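Local atomic coordinates of putative GTP pyrophosphokinase (Streptococcus mutans, PDB entry 3L9D), a protein that probably transfers a pyrophosphate group from ATP to GTP, the first step in making the bacterial alarmone ppGpp. Residues I110-V115 against I174-M179; G49-K54 against V155-D160; M102-G107 against M169-I174. All coordinates share one frame; numbering follows the deposited sequence.

Interaction 1: residues I110-V115 against I174-M179; sequences IMVQFV and IRTLAM
M111 overlaps L177: M111 CG lies 3.6 Å from L177 CD1, and the two side chains cross obliquely. The contact belongs to the central mixed sheet of the RelA/SpoT synthetase fold, in which strands 106-112 and 164-176 are parallel neighbours. The R175 backbone bonds strand 106-112 twice. R175 N donates to I110 O, and R175 O accepts from V112 N at 2.7 Å. I110, V112, I174 and T176 point to one face of the sheet. There V112 CG1 meets I174 CG2 at 3.9 Å, and V121 of helix 117-126 packs on both. R175 shares the other face with M111, but its guanidinium leads away to N180 and Y148. T176 CG2 tucks against the backbone of F114 and V115, 3.7 Å from V115 N. M179 CE touches V115 CG2, with the side chains at about a right angle. T176 is the N-cap of helix 177-193 and forms a capping box with M179. Its OG1 stands between its own backbone N and carbonyl carbon (chi1 55°), facing the first helical turn, and also bonds D216 of helix 199-221. M179 N donates to T176 OG1 at 3.1 Å, while T176 N makes a weak bond back to M179 SD.

Interaction 2: residues G49-K54 against V155-D160; sequences GELKIK and VEYPVD
This is a helix-on-sheet contact, made where helix 42-64 lies across one face of the central sheet. The axes of the short segments 49-54 and 155-160 come within 10.8 Å at an angle of 111°, and the gap is filled by side chains and a water. Y157 carries most of it. Its CG is anti to the backbone N (chi1 -174°), which sends the ring out from the strand toward the helix. L51 CG sits over the centre of one face of the Y157 ring. L51 CD2 makes an off-centre CH-pi contact, 4.2 Å from the centroid of the Y157 ring. E50 instead reaches the rim of the ring near its plane. Y157 OH donates to E50 OE1 at 2.6 Å, though the place of this OH is less sure in the model. The carboxylate is turned 70° from the ring. K54 NZ has its own partner, a salt bridge to D130. The other oxygen of E50 continues along the strand. E50 OE2 passes 3.8 Å from V159 CG2 and accepts from a water that also donates to D160 O. A47 of the same helix and M131 also touch Y157. Beneath the helix, strand 150-161 is bonded antiparallel to its two sheet neighbours: V155, Y157 and V159 pair with strand 164-176, and E156 pairs with K132 of strand 132-139.

Interaction 3: residues M102-G107 against M169-I174; sequences MQDIAG and MAEIQI
D104 and E171 meet at their first side-chain carbons, D104 CB to E171 CB at 3.5 Å, with the carboxylates further out. D104 is in the loop leading into strand 106-112 of the RelA/SpoT synthetase sheet; E171 is on the parallel strand 164-176. D104 CG stands between its backbone N and carbonyl carbon (chi1 57°), while the E171 chain runs extended from a CG anti to the backbone N (chi1 166°). D104 OD2 ends 4.3 Å from E171 OE1, and a water joins the two residues weakly. D104 OD2 also has long, weak ion pairs with K79 and R91. In synthetases of this family the sheet face carrying these acids lines the nucleotide site, and the pair is consistent with that role. M169 takes the other end of the loop. M169 SD slants across Q103, 3.9 Å from Q103 CG. The bend at its last torsion brings M169 CE to 3.6 Å from M102 O. One water accepts from I105 N and lies within bonding distance of M102 O and M169 O. A106 and A170 meet on the opposite face from E171, with A106 CB to A170 CB at 3.8 Å. V48 and L51 of helix 42-64 cover that pair. E171 N donates to A106 O at 2.8 Å, the direct backbone bond between the segments. Further along, Q173 NE2 donates to E171 OE1 at 2.9 Å, from above the carboxylate plane.

How the interactions relate
Interactions 1 and 3 are two stations on the same parallel strand pair, 106-112 with 164-176. Their centres lie about 17 Å apart and they share I174. I110 N to Q173 O, 2.8 Å, is a probable hydrogen bond between them. Interaction 2 joins from strand 150-161, the antiparallel neighbour of 164-176. Its centre is about 11 Å from that of interaction 3, and A170 N to V155 O, 2.9 Å, is a probable hydrogen bond. L51 of interaction 2 also packs on A170 of interaction 3, L51 CD1 to A170 CB at 4.0 Å. Interactions 1 and 2 lie on opposite sides of the chain's centre, with nearest atoms about 7 Å apart. Interaction 3 probably borders the nucleotide site.

Interaction 1: residues I110-V115 against I174-M179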
ATOM      1  N   ILE A 110       4.053  -0.694  -1.231  1.00 21.41           N
ATOM      2  CA  ILE A 110       5.157  -0.620  -2.172  1.00 19.26           C
ATOM      3  C   ILE A 110       5.617   0.825  -2.236  1.00 20.91           C
ATOM      4  O   ILE A 110       4.890   1.695  -2.728  1.00 25.30           O
ATOM      5  CB  ILE A 110       4.742  -1.160  -3.549  1.00 16.04           C
ATOM      6  CG1 ILE A 110       4.324  -2.634  -3.404  1.00 17.48           C
ATOM      7  CG2 ILE A 110       5.850  -0.979  -4.562  1.00 13.89           C
ATOM      8  CD1 ILE A 110       3.855  -3.330  -4.686  1.00 13.26           C
ATOM      9  N   MET A 111       6.804   1.088  -1.699  1.00 21.16           N
ATOM     10  CA  MET A 111       7.384   2.432  -1.708  1.00 17.42           C
ATOM     11  C   MET A 111       8.145   2.692  -3.006  1.00 18.28           C
ATOM     12  O   MET A 111       9.109   2.000  -3.325  1.00 21.94           O
ATOM     13  CB  MET A 111       8.304   2.632  -0.498  1.00 19.16           C
ATOM     14  CG  MET A 111       7.777   3.639   0.521  1.00 24.33           C
ATOM     15  SD  MET A 111       6.153   3.187   1.192  1.00 25.29           S
ATOM     16  CE  MET A 111       6.593   1.741   2.163  1.00 22.96           C
ATOM     17  N   VAL A 112       7.696   3.689  -3.760  1.00 19.21           N
ATOM     18  CA  VAL A 112       8.334   4.075  -5.013  1.00 21.61           C
ATOM     19  C   VAL A 112       9.026   5.417  -4.850  1.00 24.09           C
ATOM     20  O   VAL A 112       8.644   6.205  -3.991  1.00 24.42           O
ATOM     21  CB  VAL A 112       7.311   4.206  -6.175  1.00 24.75           C
ATOM     22  CG1 VAL A 112       6.643   2.850  -6.486  1.00 17.91           C
ATOM     23  CG2 VAL A 112       6.275   5.309  -5.865  1.00 20.99           C
ATOM     24  N   GLN A 113      10.039   5.665  -5.681  1.00 25.10           N
ATOM     25  CA  GLN A 113      10.784   6.912  -5.653  1.00 28.74           C
ATOM     26  C   GLN A 113      10.055   8.109  -6.289  1.00 31.99           C
ATOM     27  O   GLN A 113      10.080   9.207  -5.727  1.00 29.56           O
ATOM     28  CB  GLN A 113      12.178   6.755  -6.278  1.00 33.81           C
ATOM     29  CG  GLN A 113      13.089   7.955  -5.923  1.00 36.69           C
ATOM     30  CD  GLN A 113      14.481   7.919  -6.541  1.00 32.25           C
ATOM     31  OE1 GLN A 113      14.766   7.150  -7.471  1.00 30.06           O
ATOM     32  NE2 GLN A 113      15.356   8.778  -6.028  1.00 29.52           N
ATOM     33  N   PHE A 114       9.413   7.903  -7.440  1.00 29.35           N
ATOM     34  CA  PHE A 114       8.731   8.999  -8.154  1.00 28.20           C
ATOM     35  C   PHE A 114       7.236   8.769  -8.348  1.00 26.45           C
ATOM     36  O   PHE A 114       6.788   7.631  -8.488  1.00 29.81           O
ATOM     37  CB  PHE A 114       9.368   9.224  -9.519  1.00 28.12           C
ATOM     38  CG  PHE A 114      10.827   9.541  -9.457  1.00 33.57           C
ATOM     39  CD1 PHE A 114      11.266  10.750  -8.940  1.00 33.21           C
ATOM     40  CD2 PHE A 114      11.769   8.634  -9.929  1.00 33.47           C
ATOM     41  CE1 PHE A 114      12.632  11.047  -8.891  1.00 34.58           C
ATOM     42  CE2 PHE A 114      13.123   8.924  -9.884  1.00 32.60           C
ATOM     43  CZ  PHE A 114      13.558  10.128  -9.370  1.00 30.59           C
ATOM     44  N   VAL A 115       6.460   9.843  -8.371  1.00 24.89           N
ATOM     45  CA  VAL A 115       5.034   9.717  -8.665  1.00 27.79           C
ATOM     46  C   VAL A 115       4.862   8.851  -9.917  1.00 30.44           C
ATOM     47  O   VAL A 115       4.030   7.940  -9.973  1.00 26.42           O
ATOM     48  CB  VAL A 115       4.393  11.082  -8.914  1.00 27.83           C
ATOM     49  CG1 VAL A 115       3.137  10.918  -9.725  1.00 28.12           C
ATOM     50  CG2 VAL A 115       4.109  11.792  -7.590  1.00 24.29           C
ATOM     51  N   ILE A 174       0.485   1.846  -2.952  1.00 15.62           N
ATOM     52  CA  ILE A 174       1.695   2.283  -3.629  1.00 17.74           C
ATOM     53  C   ILE A 174       1.931   3.775  -3.316  1.00 20.21           C
ATOM     54  O   ILE A 174       1.033   4.604  -3.471  1.00 22.69           O
ATOM     55  CB  ILE A 174       1.567   2.006  -5.142  1.00 19.22           C
ATOM     56  CG1 ILE A 174       1.064   0.571  -5.353  1.00 20.87           C
ATOM     57  CG2 ILE A 174       2.888   2.250  -5.863  1.00 14.73           C
ATOM     58  CD1 ILE A 174       0.601   0.248  -6.752  1.00 12.25           C
ATOM     59  N   ARG A 175       3.131   4.122  -2.866  1.00 21.89           N
ATOM     60  CA  ARG A 175       3.367   5.455  -2.310  1.00 18.99           C
ATOM     61  C   ARG A 175       4.770   5.957  -2.566  1.00 20.67           C
ATOM     62  O   ARG A 175       5.718   5.177  -2.567  1.00 22.72           O
ATOM     63  CB  ARG A 175       3.174   5.414  -0.794  1.00 17.15           C
ATOM     64  CG  ARG A 175       1.758   5.174  -0.340  1.00 20.64           C
ATOM     65  CD  ARG A 175       1.688   5.106   1.164  1.00 21.90           C
ATOM     66  NE  ARG A 175       0.316   5.010   1.661  1.00 20.12           N
ATOM     67  CZ  ARG A 175      -0.008   4.973   2.951  1.00 21.15           C
ATOM     68  NH1 ARG A 175       0.938   5.027   3.880  1.00 23.45           N
ATOM     69  NH2 ARG A 175      -1.279   4.892   3.313  1.00 22.66           N
ATOM     70  N   THR A 176       4.925   7.266  -2.728  1.00 24.47           N
ATOM     71  CA  THR A 176       6.267   7.853  -2.611  1.00 22.49           C
ATOM     72  C   THR A 176       6.716   7.883  -1.148  1.00 22.06           C
ATOM     73  O   THR A 176       5.923   7.711  -0.225  1.00 21.36           O
ATOM     74  CB  THR A 176       6.370   9.284  -3.213  1.00 20.99           C
ATOM     75  OG1 THR A 176       5.383  10.151  -2.628  1.00 20.07           O
ATOM     76  CG2 THR A 176       6.194   9.240  -4.704  1.00 20.44           C
ATOM     77  N   LEU A 177       8.002   8.104  -0.935  1.00 26.68           N
ATOM     78  CA  LEU A 177       8.512   8.225   0.414  1.00 22.01           C
ATOM     79  C   LEU A 177       7.748   9.352   1.152  1.00 26.18           C
ATOM     80  O   LEU A 177       7.274   9.170   2.288  1.00 20.59           O
ATOM     81  CB  LEU A 177      10.017   8.481   0.347  1.00 24.88           C
ATOM     82  CG  LEU A 177      10.926   7.329  -0.147  1.00 41.02           C
ATOM     83  CD1 LEU A 177      10.145   6.073  -0.652  1.00 32.97           C
ATOM     84  CD2 LEU A 177      11.966   7.797  -1.213  1.00 36.01           C
ATOM     85  N   ALA A 178       7.592  10.498   0.485  1.00 22.92           N
ATOM     86  CA  ALA A 178       6.864  11.633   1.066  1.00 26.08           C
ATOM     87  C   ALA A 178       5.393  11.326   1.330  1.00 24.06           C
ATOM     88  O   ALA A 178       4.848  11.706   2.377  1.00 24.67           O
ATOM     89  CB  ALA A 178       7.002  12.880   0.193  1.00 27.37           C
ATOM     90  N   MET A 179       4.748  10.646   0.381  1.00 24.54           N
ATOM     91  CA  MET A 179       3.351  10.236   0.556  1.00 25.00           C
ATOM     92  C   MET A 179       3.196   9.397   1.802  1.00 21.64           C
ATOM     93  O   MET A 179       2.264   9.583   2.584  1.00 27.00           O
ATOM     94  CB  MET A 179       2.864   9.424  -0.639  1.00 26.97           C
ATOM     95  CG  MET A 179       2.246  10.248  -1.749  1.00 25.65           C
ATOM     96  SD  MET A 179       1.967   9.219  -3.201  1.00 24.16           S
ATOM     97  CE  MET A 179       2.819  10.201  -4.430  1.00 26.49           C
TER

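Interaction 2: residues G49-K54 against V155-D160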
ATOM      1  N   GLY A  49       3.783 -12.669   3.940  1.00 20.89           N
ATOM      2  CA  GLY A  49       5.156 -13.140   3.846  1.00 18.54           C
ATOM      3  C   GLY A  49       5.560 -13.452   2.410  1.00 21.32           C
ATOM      4  O   GLY A  49       6.637 -13.019   1.978  1.00 20.02           O
ATOM      5  N   GLU A  50       4.704 -14.181   1.679  1.00 16.01           N
ATOM      6  CA  GLU A  50       4.931 -14.484   0.259  1.00 18.15           C
ATOM      7  C   GLU A  50       4.860 -13.249  -0.647  1.00 23.13           C
ATOM      8  O   GLU A  50       5.701 -13.056  -1.543  1.00 19.72           O
ATOM      9  CB  GLU A  50       3.927 -15.518  -0.222  1.00 19.25           C
ATOM     10  CG  GLU A  50       3.915 -16.783   0.632  1.00 20.58           C
ATOM     11  CD  GLU A  50       2.846 -17.754   0.206  1.00 21.54           C
ATOM     12  OE1 GLU A  50       2.435 -17.716  -0.978  1.00 24.40           O
ATOM     13  OE2 GLU A  50       2.416 -18.555   1.049  1.00 25.06           O
ATOM     14  N   LEU A  51       3.854 -12.409  -0.419  1.00 17.28           N
ATOM     15  CA  LEU A  51       3.745 -11.179  -1.185  1.00 19.05           C
ATOM     16  C   LEU A  51       4.987 -10.304  -0.981  1.00 17.46           C
ATOM     17  O   LEU A  51       5.493  -9.697  -1.932  1.00 20.45           O
ATOM     18  CB  LEU A  51       2.434 -10.432  -0.857  1.00 17.45           C
ATOM     19  CG  LEU A  51       1.199 -11.164  -1.403  1.00 17.49           C
ATOM     20  CD1 LEU A  51      -0.065 -10.759  -0.661  1.00 26.19           C
ATOM     21  CD2 LEU A  51       1.040 -10.940  -2.899  1.00 17.79           C
ATOM     22  N   LYS A  52       5.479 -10.237   0.249  1.00 16.87           N
ATOM     23  CA  LYS A  52       6.702  -9.483   0.520  1.00 19.26           C
ATOM     24  C   LYS A  52       7.830  -9.990  -0.366  1.00 20.81           C
ATOM     25  O   LYS A  52       8.437  -9.222  -1.101  1.00 26.30           O
ATOM     26  CB  LYS A  52       7.130  -9.600   1.982  1.00 19.13           C
ATOM     27  CG  LYS A  52       6.395  -8.688   2.923  1.00 24.20           C
ATOM     28  CD  LYS A  52       7.221  -8.441   4.183  1.00 25.22           C
ATOM     29  CE  LYS A  52       6.469  -7.587   5.182  1.00 23.90           C
ATOM     30  NZ  LYS A  52       7.085  -7.715   6.544  1.00 36.67           N
ATOM     31  N   ILE A  53       8.115 -11.286  -0.298  1.00 19.51           N
ATOM     32  CA  ILE A  53       9.254 -11.841  -1.022  1.00 19.74           C
ATOM     33  C   ILE A  53       9.048 -11.747  -2.549  1.00 21.40           C
ATOM     34  O   ILE A  53       9.971 -11.391  -3.284  1.00 21.16           O
ATOM     35  CB  ILE A  53       9.599 -13.272  -0.519  1.00 19.06           C
ATOM     36  CG1 ILE A  53      10.993 -13.301   0.129  1.00 30.68           C
ATOM     37  CG2 ILE A  53       9.464 -14.284  -1.615  1.00 20.59           C
ATOM     38  CD1 ILE A  53      11.103 -12.483   1.495  1.00 30.83           C
ATOM     39  N   LYS A  54       7.828 -12.007  -3.020  1.00 19.67           N
ATOM     40  CA  LYS A  54       7.509 -11.811  -4.436  1.00 19.55           C
ATOM     41  C   LYS A  54       7.771 -10.357  -4.885  1.00 22.25           C
ATOM     42  O   LYS A  54       8.518 -10.127  -5.837  1.00 21.94           O
ATOM     43  CB  LYS A  54       6.074 -12.251  -4.760  1.00 15.59           C
ATOM     44  CG  LYS A  54       5.803 -13.757  -4.708  1.00 12.66           C
ATOM     45  CD  LYS A  54       4.292 -13.999  -4.673  1.00 22.33           C
ATOM     46  CE  LYS A  54       3.909 -15.467  -4.646  1.00 19.52           C
ATOM     47  NZ  LYS A  54       4.269 -16.141  -5.917  1.00 22.87           N
ATOM     48  N   VAL A 155      -6.047  -7.287  -4.362  1.00 13.11           N
ATOM     49  CA  VAL A 155      -5.730  -8.488  -5.092  1.00 15.08           C
ATOM     50  C   VAL A 155      -6.297  -9.699  -4.365  1.00 19.69           C
ATOM     51  O   VAL A 155      -6.325  -9.735  -3.133  1.00 20.34           O
ATOM     52  CB  VAL A 155      -4.201  -8.641  -5.340  1.00 20.49           C
ATOM     53  CG1 VAL A 155      -3.691  -7.549  -6.288  1.00 14.28           C
ATOM     54  CG2 VAL A 155      -3.395  -8.672  -4.002  1.00 19.80           C
ATOM     55  N   GLU A 156      -6.810 -10.655  -5.137  1.00 22.02           N
ATOM     56  CA  GLU A 156      -7.134 -11.977  -4.622  1.00 22.89           C
ATOM     57  C   GLU A 156      -5.880 -12.809  -4.755  1.00 21.40           C
ATOM     58  O   GLU A 156      -5.291 -12.892  -5.842  1.00 20.72           O
ATOM     59  CB  GLU A 156      -8.221 -12.647  -5.443  1.00 23.68           C
ATOM     60  CG  GLU A 156      -9.582 -12.079  -5.293  1.00 30.98           C
ATOM     61  CD  GLU A 156     -10.591 -12.798  -6.165  1.00 39.74           C
ATOM     62  OE1 GLU A 156     -10.214 -13.791  -6.831  1.00 41.83           O
ATOM     63  OE2 GLU A 156     -11.762 -12.370  -6.178  1.00 42.00           O
ATOM     64  N   TYR A 157      -5.479 -13.426  -3.652  1.00 20.44           N
ATOM     65  CA  TYR A 157      -4.239 -14.176  -3.596  1.00 18.75           C
ATOM     66  C   TYR A 157      -4.519 -15.566  -3.058  1.00 21.43           C
ATOM     67  O   TYR A 157      -5.034 -15.712  -1.949  1.00 22.18           O
ATOM     68  CB  TYR A 157      -3.217 -13.462  -2.713  1.00 15.52           C
ATOM     69  CG  TYR A 157      -1.884 -14.138  -2.743  1.00 22.06           C
ATOM     70  CD1 TYR A 157      -1.030 -13.979  -3.830  1.00 25.11           C
ATOM     71  CD2 TYR A 157      -1.478 -14.971  -1.705  1.00 20.99           C
ATOM     72  CE1 TYR A 157       0.207 -14.619  -3.869  1.00 24.64           C
ATOM     73  CE2 TYR A 157      -0.243 -15.624  -1.744  1.00 20.88           C
ATOM     74  CZ  TYR A 157       0.588 -15.431  -2.824  1.00 20.86           C
ATOM     75  OH  TYR A 157       1.801 -16.060  -2.876  1.00 25.78           O
ATOM     76  N   PRO A 158      -4.225 -16.595  -3.864  1.00 23.57           N
ATOM     77  CA  PRO A 158      -4.411 -17.968  -3.400  1.00 23.72           C
ATOM     78  C   PRO A 158      -3.244 -18.389  -2.529  1.00 26.23           C
ATOM     79  O   PRO A 158      -2.091 -18.360  -2.973  1.00 29.93           O
ATOM     80  CB  PRO A 158      -4.425 -18.777  -4.697  1.00 23.29           C
ATOM     81  CG  PRO A 158      -4.788 -17.795  -5.766  1.00 26.91           C
ATOM     82  CD  PRO A 158      -4.125 -16.523  -5.331  1.00 27.15           C
ATOM     83  N   VAL A 159      -3.534 -18.766  -1.291  1.00 25.65           N
ATOM     84  CA  VAL A 159      -2.489 -19.239  -0.403  1.00 25.94           C
ATOM     85  C   VAL A 159      -2.745 -20.679   0.009  1.00 28.45           C
ATOM     86  O   VAL A 159      -3.796 -20.992   0.561  1.00 30.13           O
ATOM     87  CB  VAL A 159      -2.357 -18.346   0.842  1.00 28.20           C
ATOM     88  CG1 VAL A 159      -3.685 -18.195   1.530  1.00 27.88           C
ATOM     89  CG2 VAL A 159      -1.321 -18.926   1.792  1.00 31.36           C
ATOM     90  N   ASP A 160      -1.790 -21.559  -0.276  1.00 29.29           N
ATOM     91  CA  ASP A 160      -1.913 -22.955   0.146  1.00 31.40           C
ATOM     92  C   ASP A 160      -1.561 -23.099   1.608  1.00 24.75           C
ATOM     93  O   ASP A 160      -0.513 -22.651   2.020  1.00 27.70           O
ATOM     94  CB  ASP A 160      -1.040 -23.875  -0.716  1.00 28.04           C
ATOM     95  CG  ASP A 160      -1.554 -23.982  -2.140  1.00 25.10           C
ATOM     96  OD1 ASP A 160      -2.280 -24.954  -2.451  1.00 30.29           O
ATOM     97  OD2 ASP A 160      -1.275 -23.063  -2.932  1.00 26.66           O
TER
HETATM   98  O   HOH W   1       2.060 -21.122   1.394  1.00 24.17           O

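Interaction 3: residues M102-G107 against M169-I174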
ATOM      1  N   MET A 102     -14.049  -8.679   3.364  1.00 25.78           N
ATOM      2  CA  MET A 102     -13.053  -7.699   3.807  1.00 25.39           C
ATOM      3  C   MET A 102     -11.798  -7.708   2.906  1.00 24.75           C
ATOM      4  O   MET A 102     -11.222  -8.763   2.619  1.00 22.88           O
ATOM      5  CB  MET A 102     -12.701  -7.881   5.292  1.00 25.33           C
ATOM      6  CG  MET A 102     -11.750  -6.805   5.818  1.00 28.91           C
ATOM      7  SD  MET A 102     -11.893  -6.411   7.575  1.00 32.10           S
ATOM      8  CE  MET A 102     -13.676  -6.255   7.724  1.00 29.86           C
ATOM      9  N   GLN A 103     -11.387  -6.524   2.466  1.00 21.11           N
ATOM     10  CA  GLN A 103     -10.427  -6.397   1.376  1.00 21.91           C
ATOM     11  C   GLN A 103      -8.996  -6.166   1.819  1.00 20.67           C
ATOM     12  O   GLN A 103      -8.068  -6.436   1.068  1.00 20.98           O
ATOM     13  CB  GLN A 103     -10.841  -5.254   0.430  1.00 19.66           C
ATOM     14  CG  GLN A 103     -12.157  -5.484  -0.300  1.00 22.63           C
ATOM     15  CD  GLN A 103     -12.518  -4.332  -1.231  1.00 24.61           C
ATOM     16  OE1 GLN A 103     -12.343  -3.163  -0.887  1.00 28.47           O
ATOM     17  NE2 GLN A 103     -13.040  -4.657  -2.405  1.00 20.68           N
ATOM     18  N   ASP A 104      -8.818  -5.644   3.027  1.00 22.25           N
ATOM     19  CA  ASP A 104      -7.510  -5.184   3.464  1.00 19.71           C
ATOM     20  C   ASP A 104      -7.007  -5.857   4.741  1.00 17.92           C
ATOM     21  O   ASP A 104      -6.295  -5.248   5.532  1.00 18.78           O
ATOM     22  CB  ASP A 104      -7.525  -3.664   3.649  1.00 20.59           C
ATOM     23  CG  ASP A 104      -8.600  -3.185   4.645  1.00 26.34           C
ATOM     24  OD1 ASP A 104      -9.506  -3.962   5.012  1.00 22.65           O
ATOM     25  OD2 ASP A 104      -8.533  -2.007   5.062  1.00 30.00           O
ATOM     26  N   ILE A 105      -7.381  -7.105   4.961  1.00 16.49           N
ATOM     27  CA  ILE A 105      -6.854  -7.790   6.121  1.00 20.97           C
ATOM     28  C   ILE A 105      -5.322  -7.890   5.979  1.00 25.39           C
ATOM     29  O   ILE A 105      -4.574  -7.314   6.775  1.00 23.44           O
ATOM     30  CB  ILE A 105      -7.545  -9.138   6.348  1.00 23.15           C
ATOM     31  CG1 ILE A 105      -9.024  -8.882   6.670  1.00 21.70           C
ATOM     32  CG2 ILE A 105      -6.855  -9.933   7.464  1.00 17.27           C
ATOM     33  CD1 ILE A 105      -9.807 -10.110   7.048  1.00 21.21           C
ATOM     34  N   ALA A 106      -4.850  -8.573   4.943  1.00 24.27           N
ATOM     35  CA  ALA A 106      -3.442  -8.458   4.603  1.00 21.49           C
ATOM     36  C   ALA A 106      -3.258  -7.093   3.965  1.00 18.36           C
ATOM     37  O   ALA A 106      -4.023  -6.718   3.072  1.00 16.42           O
ATOM     38  CB  ALA A 106      -3.027  -9.552   3.650  1.00 16.56           C
ATOM     39  N   GLY A 107      -2.256  -6.350   4.423  1.00 14.60           N
ATOM     40  CA  GLY A 107      -1.975  -5.048   3.848  1.00 17.16           C
ATOM     41  C   GLY A 107      -0.522  -4.895   3.442  1.00 19.93           C
ATOM     42  O   GLY A 107       0.371  -5.178   4.237  1.00 18.81           O
ATOM     43  N   MET A 169      -7.911 -11.720   0.374  1.00 23.92           N
ATOM     44  CA  MET A 169      -7.727 -10.438  -0.294  1.00 21.42           C
ATOM     45  C   MET A 169      -6.683  -9.605   0.429  1.00 18.64           C
ATOM     46  O   MET A 169      -6.676  -9.530   1.656  1.00 17.75           O
ATOM     47  CB  MET A 169      -9.047  -9.673  -0.398  1.00 21.49           C
ATOM     48  CG  MET A 169      -9.879 -10.025  -1.630  1.00 21.64           C
ATOM     49  SD  MET A 169     -11.352  -8.984  -1.746  1.00 21.32           S
ATOM     50  CE  MET A 169     -12.439  -9.798  -0.583  1.00 20.96           C
ATOM     51  N   ALA A 170      -5.793  -8.998  -0.341  1.00 15.82           N
ATOM     52  CA  ALA A 170      -4.769  -8.146   0.228  1.00 19.56           C
ATOM     53  C   ALA A 170      -4.896  -6.728  -0.332  1.00 20.94           C
ATOM     54  O   ALA A 170      -5.200  -6.538  -1.512  1.00 17.02           O
ATOM     55  CB  ALA A 170      -3.396  -8.712  -0.056  1.00 15.73           C
ATOM     56  N   GLU A 171      -4.679  -5.726   0.514  1.00 18.96           N
ATOM     57  CA  GLU A 171      -4.618  -4.369   0.002  1.00 15.92           C
ATOM     58  C   GLU A 171      -3.179  -3.887  -0.181  1.00 17.28           C
ATOM     59  O   GLU A 171      -2.417  -3.771   0.782  1.00 19.27           O
ATOM     60  CB  GLU A 171      -5.364  -3.416   0.906  1.00 15.51           C
ATOM     61  CG  GLU A 171      -5.035  -1.986   0.570  1.00 16.46           C
ATOM     62  CD  GLU A 171      -5.991  -1.017   1.201  1.00 22.35           C
ATOM     63  OE1 GLU A 171      -5.655  -0.489   2.289  1.00 19.58           O
ATOM     64  OE2 GLU A 171      -7.082  -0.792   0.604  1.00 24.73           O
ATOM     65  N   ILE A 172      -2.810  -3.629  -1.427  1.00 13.52           N
ATOM     66  CA  ILE A 172      -1.509  -3.078  -1.755  1.00 13.69           C
ATOM     67  C   ILE A 172      -1.601  -1.569  -1.937  1.00 17.56           C
ATOM     68  O   ILE A 172      -2.305  -1.078  -2.821  1.00 20.83           O
ATOM     69  CB  ILE A 172      -1.001  -3.691  -3.064  1.00 11.83           C
ATOM     70  CG1 ILE A 172      -0.965  -5.205  -2.943  1.00 13.76           C
ATOM     71  CG2 ILE A 172       0.373  -3.164  -3.414  1.00 12.31           C
ATOM     72  CD1 ILE A 172      -0.996  -5.911  -4.273  1.00 14.89           C
ATOM     73  N   GLN A 173      -0.902  -0.812  -1.109  1.00 19.73           N
ATOM     74  CA  GLN A 173      -0.827   0.628  -1.345  1.00 20.61           C
ATOM     75  C   GLN A 173       0.513   1.001  -1.927  1.00 20.67           C
ATOM     76  O   GLN A 173       1.552   0.523  -1.455  1.00 24.07           O
ATOM     77  CB  GLN A 173      -1.096   1.424  -0.069  1.00 19.75           C
ATOM     78  CG  GLN A 173      -2.540   1.306   0.373  1.00 23.25           C
ATOM     79  CD  GLN A 173      -2.835   2.146   1.577  1.00 26.16           C
ATOM     80  OE1 GLN A 173      -2.357   3.272   1.688  1.00 28.62           O
ATOM     81  NE2 GLN A 173      -3.621   1.604   2.499  1.00 25.08           N
ATOM     82  N   ILE A 174       0.485   1.846  -2.952  1.00 15.62           N
ATOM     83  CA  ILE A 174       1.695   2.283  -3.629  1.00 17.74           C
ATOM     84  C   ILE A 174       1.931   3.775  -3.316  1.00 20.21           C
ATOM     85  O   ILE A 174       1.033   4.604  -3.471  1.00 22.69           O
ATOM     86  CB  ILE A 174       1.567   2.006  -5.142  1.00 19.22           C
ATOM     87  CG1 ILE A 174       1.064   0.571  -5.353  1.00 20.87           C
ATOM     88  CG2 ILE A 174       2.888   2.250  -5.863  1.00 14.73           C
ATOM     89  CD1 ILE A 174       0.601   0.248  -6.752  1.00 12.25           C
TER
HETATM   90  O   HOH W   2      -8.625  -9.214   3.500  1.00 17.82           O
HETATM   91  O   HOH W   3      -9.996 -11.419   2.622  1.00 19.04           O
HETATM   92  O   HOH W   4      -9.696  -0.842   2.721  1.00 37.78           O